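Local coordinates for protein UDP-N-Acetylglucosamine 2-Epimerase (Thermus thermophilus, PDB 1V4V) that probably interconverts UDP-N-acetylglucosamine and UDP-N-acetylmannosamine by inverting the sugar at C2, as a homodimeric UDP-N-acetylglucosamine 2-epimerase, at residues K315-D320 with Y325-G330; E226-L231 with L331-E336; G293-V298 with E336-M341. All coordinates share one frame; numbering follows the deposited sequence. Where two conformers were deposited one is given.

Contacts 1 and 3 pack helices on neighbouring strands of the six-stranded sheet, whereas contact 2 joins two helix ends above it; their centres lie about 13 Å apart. Contacts 1 and 2 share helix 321-332, its middle and its C-terminal end respectively, and both lie at the surface; contact 3, on helix 335-343, is buried. Each rests on van der Waals packing across its two segments, but the chemistry shifts with place: a lysine tail and a valine at the edge strand, a phenylalanine against leucine and glutamate at the rim, proline, leucine and selenomethionine inside. Backbone bonds between strands 314-316 and 296-298 join contacts 1 and 3, while L331 bridges contacts 2 and 3.

Contact 1 (K315-D320 with Y325-G330); sequences KLAGTD and YRVVKG
V327 of helix 321-332 packs on K315, of edge strand 314-316, and on A317 just beyond it. The apolar part of the contact is centred on the CG1 methyl of V327, which lies 3.9 Å from A317 CB. The valine's branch carbon is nearly as near, with V327 CB 4.0 Å from A317 CB, and the other methyl stays close to the backbone, V327 CG2 being 4.2 Å from A317 CA. With CG1 anti to the backbone N of V327 (chi1 171°), that methyl is turned to K315 and A317, while CG2, beside the backbone N, touches only the margin at A317 CA. A317 also packs on V297 of the neighbouring strand, so its methyl is held between helix and sheet.

The second interaction is of an aliphatic group with a charged chain. K315 runs extended as far as CE and then bends at its last torsion (chi4 -57°), and the two side chains approach tip to tip, K315 NZ coming 3.7 Å from V327 CG1. This is van der Waals contact, since a methyl offers the ammonium no acceptor. K315 CD, 4.2 Å from V327 CG1, adds a little more aliphatic cover.

The polar bonds lie beside the packing: D320 OD1 accepts from G323 N and caps the start of helix 321-332, tying the loop to the helix, and the backbone of K315 and A317 pairs with strand 296-298. Strand 314-316, a short connecting loop, and an N-capped helix folding back on the strand's end form the last strand-to-helix connection of the sheet in a Rossmann-like domain, as in GT-B enzymes.

Contact 2 (E226-L231 with L331-E336); sequences EAFPHL and LLENPE
F228 and L332 carry the contact, an aromatic ring laid against a leucine at the end of helix 321-332. The CH-pi part is plain from the geometry: L332 CD1 stands 4.0 Å from the centroid of the F228 ring and 18° off its normal, hence over the face. L332 CB covers the outer end of the same ring, 3.6 Å from F228 CZ. On the leucine, CG lies anti to the carbonyl carbon (chi1 -73°), which leaves CB and CD1 to span the ring together.

Aliphatic packing extends this patch inward, where L231 and L332 run alongside one another, pointing opposite ways, with L231 CD1 4.1 Å from L332 CD1. Both leucines also rest on strand 275-280, through L276 and L277.

At the ring edge, in its plane, comes E333 CG, 3.7 Å from F228 CE1. The carboxylate plane is turned 68° from the ring, and E333 OE2 forms a salt bridge with K329, one turn back in the helix. Replacing F228 with an alanine would probably uncover L332 and leave the methylenes of E333 without the ring edge they lean on.

The chemistry thus grades from leucines over the sheet, through an aromatic face, to a charged rim, consistent with an apolar seam between helix ends that closes at the surface with a lysine-glutamate pair.

Contact 3 (G293-V298 with E336-M341); sequences GVPVVV and EELSRM
Helix 335-343 packs over the start of strand 296-298, a strand of the six-stranded parallel sheet of one Rossmann-like domain, bringing P295 together with L338 and M341. P295 stands just before strand 296-298, and the CA atoms of P295 and M341 are 5.4 Å apart, so helix 335-343 comes close to the strand backbone here. The proline ring meets two successive turns of the helix. Its CB lies 3.7 Å from L338 CD2, the two side chains crossing at about a right angle, and P295 CG rests 3.5 Å from L338 O, a carbon touching a carbonyl. A turn later P295 CB is 4.0 Å from M341 CB.

M341, deposited as selenomethionine, reaches past the ring to the strand itself. Its chain is extended through chi2 and then bent at the selenium (chi3 52°), which swings the terminal methyl over the peptide backbone: M341 CE is 3.6 Å from V296 N and also 3.6 Å from V296 O. Both are packing distances; V296 O is also bonded to the backbone of K315 in strand 314-316. L331 of helix 321-332 also touches both L338 and M341.

All four touching residues are buried and the contact is made by carbon groups meeting each other and backbone N and O atoms, so shape fit and exclusion of water are its likely source of stability, with V296 O and the V297 and V298 backbones paired to neighbouring strands.

Contact 1 (K315-D320 with Y325-G330)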
loop_
_atom_site.group_PDB
_atom_site.type_symbol
_atom_site.label_atom_id
_atom_site.label_comp_id
_atom_site.label_asym_id
_atom_site.label_seq_id
_atom_site.Cartn_x
_atom_site.Cartn_y
_atom_site.Cartn_z
ATOM N N LYS A 315 -34.269 8.566 18.097
ATOM C CA LYS A 315 -34.625 9.187 19.361
ATOM C C LYS A 315 -34.216 8.218 20.462
ATOM O O LYS A 315 -34.422 7.011 20.337
ATOM C CB LYS A 315 -36.136 9.441 19.415
ATOM C CG LYS A 315 -36.592 10.293 20.588
ATOM C CD LYS A 315 -38.083 10.600 20.501
ATOM C CE LYS A 315 -38.469 11.739 21.436
ATOM N NZ LYS A 315 -38.113 11.452 22.851
ATOM N N LEU A 316 -33.616 8.733 21.529
ATOM C CA LEU A 316 -33.212 7.875 22.637
ATOM C C LEU A 316 -34.382 7.717 23.592
ATOM O O LEU A 316 -35.083 8.686 23.895
ATOM C CB LEU A 316 -32.022 8.475 23.383
ATOM C CG LEU A 316 -30.651 8.403 22.707
ATOM C CD1 LEU A 316 -29.639 9.177 23.541
ATOM C CD2 LEU A 316 -30.213 6.946 22.571
ATOM N N ALA A 317 -34.602 6.495 24.061
ATOM C CA ALA A 317 -35.698 6.240 24.978
ATOM C C ALA A 317 -35.184 5.864 26.361
ATOM O O ALA A 317 -35.962 5.787 27.313
ATOM C CB ALA A 317 -36.587 5.125 24.435
ATOM N N GLY A 318 -33.876 5.636 26.469
ATOM C CA GLY A 318 -33.299 5.234 27.740
ATOM C C GLY A 318 -33.624 3.769 28.006
ATOM O O GLY A 318 -34.167 3.089 27.135
ATOM N N THR A 319 -33.288 3.275 29.196
ATOM C CA THR A 319 -33.575 1.889 29.548
ATOM C C THR A 319 -34.496 1.767 30.758
ATOM O O THR A 319 -34.736 0.664 31.257
ATOM C CB THR A 319 -32.287 1.085 29.834
ATOM O OG1 THR A 319 -31.517 1.749 30.843
ATOM C CG2 THR A 319 -31.461 0.943 28.571
ATOM N N ASP A 320 -35.006 2.894 31.244
ATOM C CA ASP A 320 -35.938 2.860 32.364
ATOM C C ASP A 320 -37.304 2.500 31.776
ATOM O O ASP A 320 -37.802 3.192 30.892
ATOM C CB ASP A 320 -36.014 4.223 33.048
ATOM C CG ASP A 320 -37.091 4.276 34.108
ATOM O OD1 ASP A 320 -37.989 5.141 34.006
ATOM O OD2 ASP A 320 -37.040 3.450 35.044
ATOM N N TYR A 325 -41.813 3.475 27.951
ATOM C CA TYR A 325 -43.236 3.516 27.636
ATOM C C TYR A 325 -43.647 4.939 27.237
ATOM O O TYR A 325 -44.315 5.146 26.223
ATOM C CB TYR A 325 -44.055 3.064 28.851
ATOM C CG TYR A 325 -45.548 3.300 28.712
ATOM C CD1 TYR A 325 -46.323 2.516 27.859
ATOM C CD2 TYR A 325 -46.178 4.327 29.421
ATOM C CE1 TYR A 325 -47.687 2.744 27.711
ATOM C CE2 TYR A 325 -47.544 4.566 29.280
ATOM C CZ TYR A 325 -48.290 3.771 28.422
ATOM O OH TYR A 325 -49.635 4.009 28.257
ATOM N N ARG A 326 -43.251 5.918 28.044
ATOM C CA ARG A 326 -43.606 7.306 27.761
ATOM C C ARG A 326 -43.079 7.789 26.413
ATOM O O ARG A 326 -43.809 8.411 25.636
ATOM C CB ARG A 326 -43.085 8.225 28.871
ATOM C CG ARG A 326 -43.766 8.016 30.216
ATOM C CD ARG A 326 -43.289 9.047 31.243
ATOM N NE ARG A 326 -43.799 8.749 32.577
ATOM C CZ ARG A 326 -43.593 9.516 33.644
ATOM N NH1 ARG A 326 -42.887 10.632 33.531
ATOM N NH2 ARG A 326 -44.093 9.167 34.822
ATOM N N VAL A 327 -41.815 7.500 26.130
ATOM C CA VAL A 327 -41.210 7.934 24.873
ATOM C C VAL A 327 -41.826 7.263 23.650
ATOM O O VAL A 327 -42.165 7.925 22.669
ATOM C CB VAL A 327 -39.686 7.680 24.884
ATOM C CG1 VAL A 327 -39.096 7.913 23.500
ATOM C CG2 VAL A 327 -39.024 8.617 25.902
ATOM N N VAL A 328 -41.971 5.947 23.698
ATOM C CA VAL A 328 -42.533 5.241 22.554
ATOM C C VAL A 328 -43.999 5.614 22.336
ATOM O O VAL A 328 -44.426 5.856 21.205
ATOM C CB VAL A 328 -42.375 3.714 22.730
ATOM C CG1 VAL A 328 -43.025 2.973 21.567
ATOM C CG2 VAL A 328 -40.883 3.366 22.790
ATOM N N LYS A 329 -44.772 5.673 23.413
ATOM C CA LYS A 329 -46.182 6.029 23.278
ATOM C C LYS A 329 -46.294 7.461 22.743
ATOM O O LYS A 329 -47.095 7.742 21.853
ATOM C CB LYS A 329 -46.900 5.911 24.628
ATOM C CG LYS A 329 -48.367 6.350 24.591
ATOM C CD LYS A 329 -49.045 6.101 25.937
ATOM C CE LYS A 329 -50.519 6.496 25.909
ATOM N NZ LYS A 329 -50.710 7.958 25.723
ATOM N N GLY A 330 -45.478 8.359 23.284
ATOM C CA GLY A 330 -45.506 9.745 22.839
ATOM C C GLY A 330 -45.180 9.894 21.362
ATOM O O GLY A 330 -45.833 10.650 20.640
#

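Contact 2 (E226-L231 with L331-E336)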
loop_
_atom_site.group_PDB
_atom_site.type_symbol
_atom_site.label_atom_id
_atom_site.label_comp_id
_atom_site.label_asym_id
_atom_site.label_seq_id
_atom_site.Cartn_x
_atom_site.Cartn_y
_atom_site.Cartn_z
ATOM N N GLU A 226 -50.448 -2.712 24.384
ATOM C CA GLU A 226 -51.811 -2.618 24.890
ATOM C C GLU A 226 -52.422 -1.243 24.612
ATOM O O GLU A 226 -53.635 -1.114 24.445
ATOM C CB GLU A 226 -51.822 -2.914 26.388
ATOM C CG GLU A 226 -51.324 -4.309 26.713
ATOM C CD GLU A 226 -51.218 -4.562 28.200
ATOM O OE1 GLU A 226 -50.551 -3.763 28.891
ATOM O OE2 GLU A 226 -51.795 -5.563 28.673
ATOM N N ALA A 227 -51.576 -0.220 24.542
ATOM C CA ALA A 227 -52.050 1.140 24.286
ATOM C C ALA A 227 -52.321 1.418 22.805
ATOM O O ALA A 227 -52.959 2.420 22.468
ATOM C CB ALA A 227 -51.034 2.158 24.825
ATOM N N PHE A 228 -51.829 0.542 21.930
ATOM C CA PHE A 228 -51.998 0.690 20.483
ATOM C C PHE A 228 -52.493 -0.615 19.865
ATOM O O PHE A 228 -51.779 -1.264 19.103
ATOM C CB PHE A 228 -50.662 1.082 19.847
ATOM C CG PHE A 228 -50.177 2.427 20.275
ATOM C CD1 PHE A 228 -50.655 3.575 19.657
ATOM C CD2 PHE A 228 -49.293 2.551 21.342
ATOM C CE1 PHE A 228 -50.257 4.837 20.103
ATOM C CE2 PHE A 228 -48.893 3.808 21.793
ATOM C CZ PHE A 228 -49.378 4.946 21.172
ATOM N N PRO A 229 -53.732 -1.009 20.184
ATOM C CA PRO A 229 -54.329 -2.243 19.668
ATOM C C PRO A 229 -54.390 -2.369 18.149
ATOM O O PRO A 229 -54.431 -3.476 17.624
ATOM C CB PRO A 229 -55.721 -2.249 20.311
ATOM C CG PRO A 229 -56.013 -0.796 20.521
ATOM C CD PRO A 229 -54.691 -0.278 21.030
ATOM N N HIS A 230 -54.391 -1.246 17.441
ATOM C CA HIS A 230 -54.468 -1.291 15.983
ATOM C C HIS A 230 -53.128 -1.483 15.292
ATOM O O HIS A 230 -53.069 -1.603 14.067
ATOM C CB HIS A 230 -55.137 -0.024 15.446
ATOM C CG HIS A 230 -56.553 0.143 15.890
ATOM N ND1 HIS A 230 -57.493 -0.861 15.768
ATOM C CD2 HIS A 230 -57.199 1.195 16.445
ATOM C CE1 HIS A 230 -58.650 -0.433 16.229
ATOM N NE2 HIS A 230 -58.501 0.813 16.647
ATOM N N LEU A 231 -52.049 -1.495 16.071
ATOM C CA LEU A 231 -50.716 -1.695 15.517
ATOM C C LEU A 231 -50.246 -3.100 15.840
ATOM O O LEU A 231 -50.604 -3.658 16.871
ATOM C CB LEU A 231 -49.713 -0.711 16.134
ATOM C CG LEU A 231 -50.012 0.780 16.028
ATOM C CD1 LEU A 231 -48.842 1.567 16.626
ATOM C CD2 LEU A 231 -50.219 1.157 14.581
ATOM N N LEU A 331 -44.170 9.163 20.904
ATOM C CA LEU A 331 -43.760 9.223 19.506
ATOM C C LEU A 331 -44.837 8.660 18.576
ATOM O O LEU A 331 -45.133 9.244 17.534
ATOM C CB LEU A 331 -42.451 8.450 19.309
ATOM C CG LEU A 331 -41.870 8.501 17.893
ATOM C CD1 LEU A 331 -41.580 9.943 17.517
ATOM C CD2 LEU A 331 -40.600 7.669 17.821
ATOM N N LEU A 332 -45.424 7.529 18.950
ATOM C CA LEU A 332 -46.464 6.919 18.125
ATOM C C LEU A 332 -47.695 7.813 18.017
ATOM O O LEU A 332 -48.486 7.677 17.080
ATOM C CB LEU A 332 -46.844 5.538 18.677
ATOM C CG LEU A 332 -45.777 4.461 18.420
ATOM C CD1 LEU A 332 -46.110 3.179 19.176
ATOM C CD2 LEU A 332 -45.676 4.200 16.927
ATOM N N GLU A 333 -47.854 8.731 18.967
ATOM C CA GLU A 333 -48.982 9.658 18.935
ATOM C C GLU A 333 -48.566 11.052 18.448
ATOM O O GLU A 333 -49.289 12.032 18.638
ATOM C CB GLU A 333 -49.640 9.724 20.321
ATOM C CG GLU A 333 -50.441 8.458 20.612
ATOM C CD GLU A 333 -51.018 8.383 22.016
ATOM O OE1 GLU A 333 -51.965 7.589 22.208
ATOM O OE2 GLU A 333 -50.531 9.093 22.922
ATOM N N ASN A 334 -47.401 11.131 17.809
ATOM C CA ASN A 334 -46.887 12.396 17.286
ATOM C C ASN A 334 -46.496 12.152 15.829
ATOM O O ASN A 334 -45.316 11.963 15.505
ATOM C CB ASN A 334 -45.656 12.853 18.083
ATOM C CG ASN A 334 -45.322 14.325 17.857
ATOM O OD1 ASN A 334 -45.431 14.838 16.745
ATOM N ND2 ASN A 334 -44.902 15.006 18.919
ATOM N N PRO A 335 -47.489 12.135 14.928
ATOM C CA PRO A 335 -47.187 11.900 13.512
ATOM C C PRO A 335 -46.187 12.896 12.919
ATOM O O PRO A 335 -45.414 12.551 12.019
ATOM C CB PRO A 335 -48.566 11.957 12.842
ATOM C CG PRO A 335 -49.374 12.831 13.767
ATOM C CD PRO A 335 -48.928 12.366 15.139
ATOM N N GLU A 336 -46.191 14.125 13.424
ATOM C CA GLU A 336 -45.268 15.133 12.915
ATOM C C GLU A 336 -43.823 14.773 13.244
ATOM O O GLU A 336 -42.937 14.929 12.409
ATOM C CB GLU A 336 -45.587 16.504 13.505
ATOM C CG GLU A 336 -47.035 16.929 13.325
ATOM C CD GLU A 336 -47.817 16.882 14.626
ATOM O OE1 GLU A 336 -47.994 15.775 15.197
ATOM O OE2 GLU A 336 -48.249 17.967 15.080
#

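Contact 3 (G293-V298 with E336-M341)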
loop_
_atom_site.group_PDB
_atom_site.type_symbol
_atom_site.label_atom_id
_atom_site.label_comp_id
_atom_site.label_asym_id
_atom_site.label_seq_id
_atom_site.Cartn_x
_atom_site.Cartn_y
_atom_site.Cartn_z
ATOM N N GLY A 293 -35.345 5.214 5.758
ATOM C CA GLY A 293 -36.152 6.362 6.125
ATOM C C GLY A 293 -37.207 5.979 7.148
ATOM O O GLY A 293 -38.301 6.549 7.184
ATOM N N VAL A 294 -36.883 4.995 7.979
ATOM C CA VAL A 294 -37.807 4.540 9.015
ATOM C C VAL A 294 -37.378 5.126 10.358
ATOM O O VAL A 294 -36.218 4.995 10.757
ATOM C CB VAL A 294 -37.808 2.998 9.114
ATOM C CG1 VAL A 294 -38.726 2.537 10.238
ATOM C CG2 VAL A 294 -38.265 2.400 7.792
ATOM N N PRO A 295 -38.306 5.793 11.068
ATOM C CA PRO A 295 -37.989 6.390 12.371
ATOM C C PRO A 295 -37.470 5.316 13.311
ATOM O O PRO A 295 -37.967 4.188 13.297
ATOM C CB PRO A 295 -39.338 6.940 12.844
ATOM C CG PRO A 295 -40.070 7.225 11.559
ATOM C CD PRO A 295 -39.720 6.014 10.720
ATOM N N VAL A 296 -36.482 5.660 14.129
ATOM C CA VAL A 296 -35.929 4.685 15.063
ATOM C C VAL A 296 -35.868 5.190 16.499
ATOM O O VAL A 296 -35.402 6.305 16.758
ATOM C CB VAL A 296 -34.484 4.288 14.673
ATOM C CG1 VAL A 296 -33.940 3.251 15.663
ATOM C CG2 VAL A 296 -34.449 3.767 13.252
ATOM N N VAL A 297 -36.347 4.369 17.428
ATOM C CA VAL A 297 -36.267 4.693 18.841
ATOM C C VAL A 297 -35.256 3.708 19.428
ATOM O O VAL A 297 -35.382 2.493 19.257
ATOM C CB VAL A 297 -37.631 4.570 19.564
ATOM C CG1 VAL A 297 -37.436 4.703 21.067
ATOM C CG2 VAL A 297 -38.566 5.636 19.072
ATOM N N VAL A 298 -34.242 4.243 20.099
ATOM C CA VAL A 298 -33.177 3.426 20.673
ATOM C C VAL A 298 -33.333 3.217 22.169
ATOM O O VAL A 298 -33.421 4.173 22.933
ATOM C CB VAL A 298 -31.793 4.062 20.392
ATOM C CG1 VAL A 298 -30.674 3.196 20.987
ATOM C CG2 VAL A 298 -31.599 4.225 18.887
ATOM N N GLU A 336 -46.191 14.125 13.424
ATOM C CA GLU A 336 -45.268 15.133 12.915
ATOM C C GLU A 336 -43.823 14.773 13.244
ATOM O O GLU A 336 -42.937 14.929 12.409
ATOM C CB GLU A 336 -45.587 16.504 13.505
ATOM C CG GLU A 336 -47.035 16.929 13.325
ATOM C CD GLU A 336 -47.817 16.882 14.626
ATOM O OE1 GLU A 336 -47.994 15.775 15.197
ATOM O OE2 GLU A 336 -48.249 17.967 15.080
ATOM N N GLU A 337 -43.584 14.292 14.458
ATOM C CA GLU A 337 -42.227 13.931 14.847
ATOM C C GLU A 337 -41.757 12.731 14.042
ATOM O O GLU A 337 -40.609 12.683 13.612
ATOM C CB GLU A 337 -42.145 13.625 16.341
ATOM C CG GLU A 337 -40.721 13.378 16.827
ATOM C CD GLU A 337 -40.618 13.321 18.337
ATOM O OE1 GLU A 337 -39.503 13.091 18.858
ATOM O OE2 GLU A 337 -41.654 13.507 19.006
ATOM N N LEU A 338 -42.642 11.761 13.836
ATOM C CA LEU A 338 -42.288 10.583 13.053
ATOM C C LEU A 338 -41.935 11.022 11.631
ATOM O O LEU A 338 -40.959 10.548 11.046
ATOM C CB LEU A 338 -43.456 9.595 13.010
ATOM C CG LEU A 338 -43.713 8.803 14.296
ATOM C CD1 LEU A 338 -45.019 8.047 14.169
ATOM C CD2 LEU A 338 -42.551 7.829 14.556
ATOM N N SER A 339 -42.731 11.941 11.091
ATOM C CA SER A 339 -42.516 12.461 9.741
ATOM C C SER A 339 -41.169 13.172 9.608
ATOM O O SER A 339 -40.466 12.996 8.610
ATOM C CB SER A 339 -43.636 13.440 9.364
ATOM O OG SER A 339 -43.404 13.992 8.078
ATOM N N ARG A 340 -40.820 13.981 10.605
ATOM C CA ARG A 340 -39.551 14.708 10.589
ATOM C C ARG A 340 -38.375 13.741 10.562
ATOM O O ARG A 340 -37.342 14.010 9.946
ATOM C CB ARG A 340 -39.412 15.600 11.823
ATOM C CG ARG A 340 -40.307 16.823 11.865
ATOM C CD ARG A 340 -39.710 17.839 12.830
ATOM N NE ARG A 340 -39.319 17.208 14.088
ATOM C CZ ARG A 340 -38.377 17.673 14.904
ATOM N NH1 ARG A 340 -37.717 18.784 14.601
ATOM N NH2 ARG A 340 -38.091 17.019 16.024
HETATM N N MSE A 341 -38.527 12.618 11.251
HETATM C CA MSE A 341 -37.468 11.630 11.291
HETATM C C MSE A 341 -37.344 10.945 9.930
HETATM O O MSE A 341 -36.235 10.702 9.461
HETATM C CB MSE A 341 -37.747 10.638 12.427
HETATM C CG MSE A 341 -37.955 11.366 13.763
HETATM SE SE MSE A 341 -38.258 10.227 15.295
HETATM C CE MSE A 341 -36.685 9.141 14.966
#